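Local coordinates for clavulanic acid biosynthesis oligopeptide binding protein 2 (Streptomyces clavuligerus, PDB 2WOL), which probably binds peptides or related solutes as an extracellular solute-binding protein, and belongs to the biosynthetic pathway of the beta-lactamase inhibitor clavulanic acid, at residues 328-334 and 411-416; 393-397 and 444-450. All coordinates share one frame; numbering follows the deposited sequence.

Overall arrangement
Both contacts lie in the same alpha/beta part of the chain, on one side of its centre, with their own centres about 16 Å apart. Along the sequence their segments alternate: 328-334, 393-397, 411-416, 444-450. Contact 2 pairs strand 391-398 with strand 448-453 inside a mixed sheet, while contact 1 joins the end of helix 401-414 to the start of helix 331-337. Helix 401-414 directly follows strand 391-398 and packs on the sheet, so L413 of contact 1 touches L448 of contact 2 (CD1 to CD2, 4.3 Å). Sheet pairing and helix packing thus tie distant pieces of the sequence into one layered unit of this solute-binding fold.

Contact 1: 328-334 and 411-416; sequences AADKILL and ESLARV
The carbonyl oxygen of A328 accepts a hydrogen bond from R415 NH2 at 2.8 Å, bent to 140° at the hydrogen. The oxygen lies in the guanidinium plane, but the nitrogen stands above the carbonyl plane. R415 also turns back toward the last turn of helix 401-414: the chain bends at chi3 (-61°), which brings NE to S412 O at 2.9 Å in a nearly straight bond on a carbonyl lone pair. These two in-plane bonds fix the guanidinium rotation, and NH2 gives a further bond to R372 O.

S412 OG takes the backbone N-H of D330 at 3.2 Å and is also hydrogen-bonded to A408 O one turn earlier. D330 in turn caps helix 331-337. Its CG is anti to the backbone N (chi1 -177°), and L333 N reaches OD1 from above the carboxylate plane at 3.0 Å, I332 N more weakly. OD2 forms a salt bridge with R372; R415 NH1, 4.2 Å from OD2, adds only its charge, with no N-H directed at that oxygen. R372 above all would probably favour the carboxylate form.

A328 CB makes apolar contacts with L413 CD2 (3.8 Å) and V416 CG2. L333 CD2 crosses the E411 side chain at about a right angle, nearest the carboxylate carbon CD at 3.7 Å. The D330 geometry is that of a helix N-cap, here docked onto the C-terminal end of helix 401-414.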
# COMPACT_ATOMS: atom_id res chain seq x y z
N ALA A 328 -8.29 28.19 0.84
CA ALA A 328 -7.35 28.88 1.74
C ALA A 328 -6.11 28.06 2.08
O ALA A 328 -5.27 28.50 2.86
CB ALA A 328 -8.07 29.32 3.01
N ALA A 329 -5.99 26.88 1.49
CA ALA A 329 -4.81 26.04 1.69
C ALA A 329 -3.61 26.65 0.97
O ALA A 329 -3.66 26.91 -0.24
CB ALA A 329 -5.07 24.63 1.18
N ASP A 330 -2.54 26.92 1.72
CA ASP A 330 -1.29 27.36 1.11
C ASP A 330 -0.52 26.10 0.73
O ASP A 330 0.17 25.51 1.56
CB ASP A 330 -0.50 28.23 2.09
CG ASP A 330 0.79 28.78 1.49
OD1 ASP A 330 1.31 28.20 0.51
OD2 ASP A 330 1.29 29.81 2.00
N LYS A 331 -0.66 25.69 -0.53
CA LYS A 331 -0.11 24.41 -0.99
C LYS A 331 1.42 24.37 -0.92
O LYS A 331 2.01 23.31 -0.74
CB LYS A 331 -0.58 24.09 -2.41
CG LYS A 331 -2.11 24.00 -2.62
CD LYS A 331 -2.80 22.91 -1.79
CE LYS A 331 -2.31 21.50 -2.12
NZ LYS A 331 -2.65 21.04 -3.51
N ILE A 332 2.03 25.54 -1.09
CA ILE A 332 3.49 25.67 -1.03
C ILE A 332 3.97 25.47 0.40
O ILE A 332 4.88 24.68 0.66
CB ILE A 332 3.96 27.03 -1.60
CG1 ILE A 332 3.49 27.22 -3.06
CG2 ILE A 332 5.47 27.20 -1.47
CD1 ILE A 332 3.95 26.12 -4.03
N LEU A 333 3.33 26.18 1.34
CA LEU A 333 3.62 26.04 2.77
C LEU A 333 3.40 24.61 3.25
O LEU A 333 4.19 24.07 4.03
CB LEU A 333 2.75 27.01 3.59
CG LEU A 333 3.00 27.15 5.09
CD1 LEU A 333 4.31 27.90 5.35
CD2 LEU A 333 1.83 27.85 5.78
N LEU A 334 2.32 24.00 2.77
CA LEU A 334 1.96 22.64 3.16
C LEU A 334 2.97 21.62 2.63
O LEU A 334 3.33 20.67 3.32
CB LEU A 334 0.53 22.30 2.72
CG LEU A 334 -0.55 22.99 3.56
CD1 LEU A 334 -1.84 23.18 2.78
CD2 LEU A 334 -0.81 22.21 4.84
N GLU A 411 -1.82 27.78 10.07
CA GLU A 411 -1.30 29.03 9.52
C GLU A 411 -2.05 29.47 8.25
O GLU A 411 -2.39 30.65 8.11
CB GLU A 411 0.20 28.89 9.23
CG GLU A 411 0.90 30.18 8.83
CD GLU A 411 2.41 30.03 8.69
OE1 GLU A 411 3.00 29.12 9.31
OE2 GLU A 411 3.01 30.84 7.95
N SER A 412 -2.32 28.52 7.36
CA SER A 412 -3.05 28.79 6.12
C SER A 412 -4.42 29.36 6.41
O SER A 412 -4.80 30.40 5.87
CB SER A 412 -3.22 27.51 5.29
OG SER A 412 -1.98 26.98 4.84
N LEU A 413 -5.16 28.68 7.27
CA LEU A 413 -6.57 28.98 7.50
C LEU A 413 -6.80 30.20 8.38
O LEU A 413 -7.84 30.84 8.29
CB LEU A 413 -7.29 27.76 8.07
CG LEU A 413 -7.24 26.46 7.24
CD1 LEU A 413 -8.19 25.42 7.81
CD2 LEU A 413 -7.54 26.72 5.77
N ALA A 414 -5.81 30.53 9.22
CA ALA A 414 -5.90 31.72 10.07
C ALA A 414 -6.07 33.00 9.25
O ALA A 414 -6.64 33.98 9.73
CB ALA A 414 -4.67 31.82 10.97
N ARG A 415 -5.59 32.97 8.01
CA ARG A 415 -5.65 34.12 7.11
C ARG A 415 -7.07 34.54 6.74
O ARG A 415 -7.29 35.69 6.33
CB ARG A 415 -4.85 33.84 5.84
CG ARG A 415 -3.37 33.58 6.09
CD ARG A 415 -2.63 33.24 4.80
NE ARG A 415 -3.16 32.04 4.16
CZ ARG A 415 -2.87 31.65 2.93
NH1 ARG A 415 -2.05 32.36 2.16
NH2 ARG A 415 -3.42 30.54 2.44
N VAL A 416 -8.04 33.63 6.90
CA VAL A 416 -9.45 33.93 6.62
C VAL A 416 -10.32 33.76 7.87
O VAL A 416 -11.54 33.59 7.79
CB VAL A 416 -10.00 33.10 5.42
CG1 VAL A 416 -9.27 33.48 4.13
CG2 VAL A 416 -9.89 31.60 5.68

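Contact 2: 393-397 and 444-450; sequences AVIGT and HGLGLLV
I395 packs over L448 and reaches on to V450. Its CB lies 4.1 Å from L448 CB; CG1, placed anti to the backbone N by chi1 of -176°, lies against L448 O (3.7 Å) and that same CB. CD1 stays near L448 CB while reaching V450 CG2 at 3.6 Å. V409 of helix 401-414 also touches the I395 side chain, so the helix packs against the sheet here.

Beneath these side chains the two strands run parallel, their short axes 22° apart. G396 sits between L448 and V450 in the bonding pattern: its N donates to L448 O at 2.8 Å, with a donor tilted from the carbonyl plane, and its O receives V450 N at 3.0 Å from nearly straight ahead. Farther back, L448 N reaches V394 O only weakly. CA-H...O contacts accompany the pairing, from I395 CA to L448 O and from L449 CA to G396 O.

On the face opposite I395 and L448, G396 has no side chain, and L446 CD2 and L449 CD2 come up to its CA at 4.0 and 3.9 Å. L446 CD2 also meets V394 CG1. T397 OG1 lies beside V450 CB. Before the regular pairing begins, a water bridges the segments, accepting from V394 N and donating to G445 O. G445 has positive phi and is the C' residue of a Schellman motif that ends helix 438-444.

Strand 391-398 is an inner strand, lying parallel between 418-425 and 448-453; A393, I395 and T397 bond to 418-425, and helix 401-414 makes the beta-alpha-beta crossover to that strand. The bonds of G396 to L448 and V450 set the register here, with I395 opposite L448 and G396 opposite L449, while mostly apolar side-chain packing covers both faces of the sheet.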
# COMPACT_ATOMS: atom_id res chain seq x y z
N ALA A 393 -12.18 25.56 15.13
CA ALA A 393 -12.23 24.12 14.91
C ALA A 393 -10.95 23.45 15.41
O ALA A 393 -10.01 24.12 15.84
CB ALA A 393 -12.48 23.80 13.43
N VAL A 394 -10.94 22.12 15.34
CA VAL A 394 -9.81 21.31 15.78
C VAL A 394 -9.34 20.40 14.65
O VAL A 394 -10.15 19.74 13.99
CB VAL A 394 -10.17 20.44 17.03
CG1 VAL A 394 -8.98 19.63 17.50
CG2 VAL A 394 -10.69 21.32 18.16
N ILE A 395 -8.03 20.37 14.45
CA ILE A 395 -7.40 19.45 13.51
C ILE A 395 -6.69 18.32 14.26
O ILE A 395 -5.91 18.57 15.18
CB ILE A 395 -6.44 20.17 12.51
CG1 ILE A 395 -5.88 19.18 11.48
CG2 ILE A 395 -5.33 20.96 13.25
CD1 ILE A 395 -5.29 19.85 10.24
N GLY A 396 -7.00 17.08 13.88
CA GLY A 396 -6.36 15.90 14.47
C GLY A 396 -5.12 15.49 13.70
O GLY A 396 -5.10 15.55 12.46
N THR A 397 -4.08 15.08 14.42
CA THR A 397 -2.81 14.72 13.80
C THR A 397 -1.97 13.80 14.69
O THR A 397 -2.37 13.48 15.81
CB THR A 397 -2.00 15.99 13.41
OG1 THR A 397 -0.91 15.62 12.58
CG2 THR A 397 -1.48 16.71 14.65
N HIS A 444 -13.32 13.86 20.21
CA HIS A 444 -12.43 15.01 20.23
C HIS A 444 -12.85 16.12 19.26
O HIS A 444 -12.21 17.16 19.20
CB HIS A 444 -10.99 14.58 19.94
CG HIS A 444 -10.45 13.62 20.96
ND1 HIS A 444 -10.11 14.00 22.24
CD2 HIS A 444 -10.19 12.29 20.88
CE1 HIS A 444 -9.67 12.95 22.90
NE2 HIS A 444 -9.70 11.90 22.10
N GLY A 445 -13.93 15.87 18.53
CA GLY A 445 -14.49 16.87 17.60
C GLY A 445 -13.49 17.27 16.54
O GLY A 445 -13.21 18.46 16.35
N LEU A 446 -12.97 16.27 15.84
CA LEU A 446 -11.89 16.46 14.87
C LEU A 446 -12.46 16.74 13.48
O LEU A 446 -12.65 15.82 12.67
CB LEU A 446 -10.95 15.25 14.86
CG LEU A 446 -10.38 14.86 16.23
CD1 LEU A 446 -9.55 13.58 16.16
CD2 LEU A 446 -9.57 16.00 16.85
N GLY A 447 -12.73 18.01 13.21
CA GLY A 447 -13.33 18.46 11.96
C GLY A 447 -12.40 18.30 10.77
O GLY A 447 -12.85 18.14 9.64
N LEU A 448 -11.09 18.36 11.05
CA LEU A 448 -10.06 18.07 10.05
C LEU A 448 -9.10 17.02 10.59
O LEU A 448 -8.86 16.95 11.80
CB LEU A 448 -9.26 19.33 9.69
CG LEU A 448 -10.02 20.62 9.36
CD1 LEU A 448 -10.03 21.54 10.59
CD2 LEU A 448 -9.40 21.34 8.18
N LEU A 449 -8.56 16.21 9.69
CA LEU A 449 -7.61 15.14 10.04
C LEU A 449 -6.49 15.09 9.02
O LEU A 449 -6.74 15.11 7.81
CB LEU A 449 -8.32 13.78 10.07
CG LEU A 449 -9.34 13.55 11.19
CD1 LEU A 449 -10.21 12.34 10.88
CD2 LEU A 449 -8.62 13.37 12.53
N VAL A 450 -5.25 15.01 9.51
CA VAL A 450 -4.09 14.85 8.64
C VAL A 450 -3.76 13.37 8.53
O VAL A 450 -3.64 12.68 9.54
CB VAL A 450 -2.84 15.59 9.18
CG1 VAL A 450 -1.62 15.37 8.27
CG2 VAL A 450 -3.12 17.07 9.33
O HOH W 1 -13.43 20.71 14.66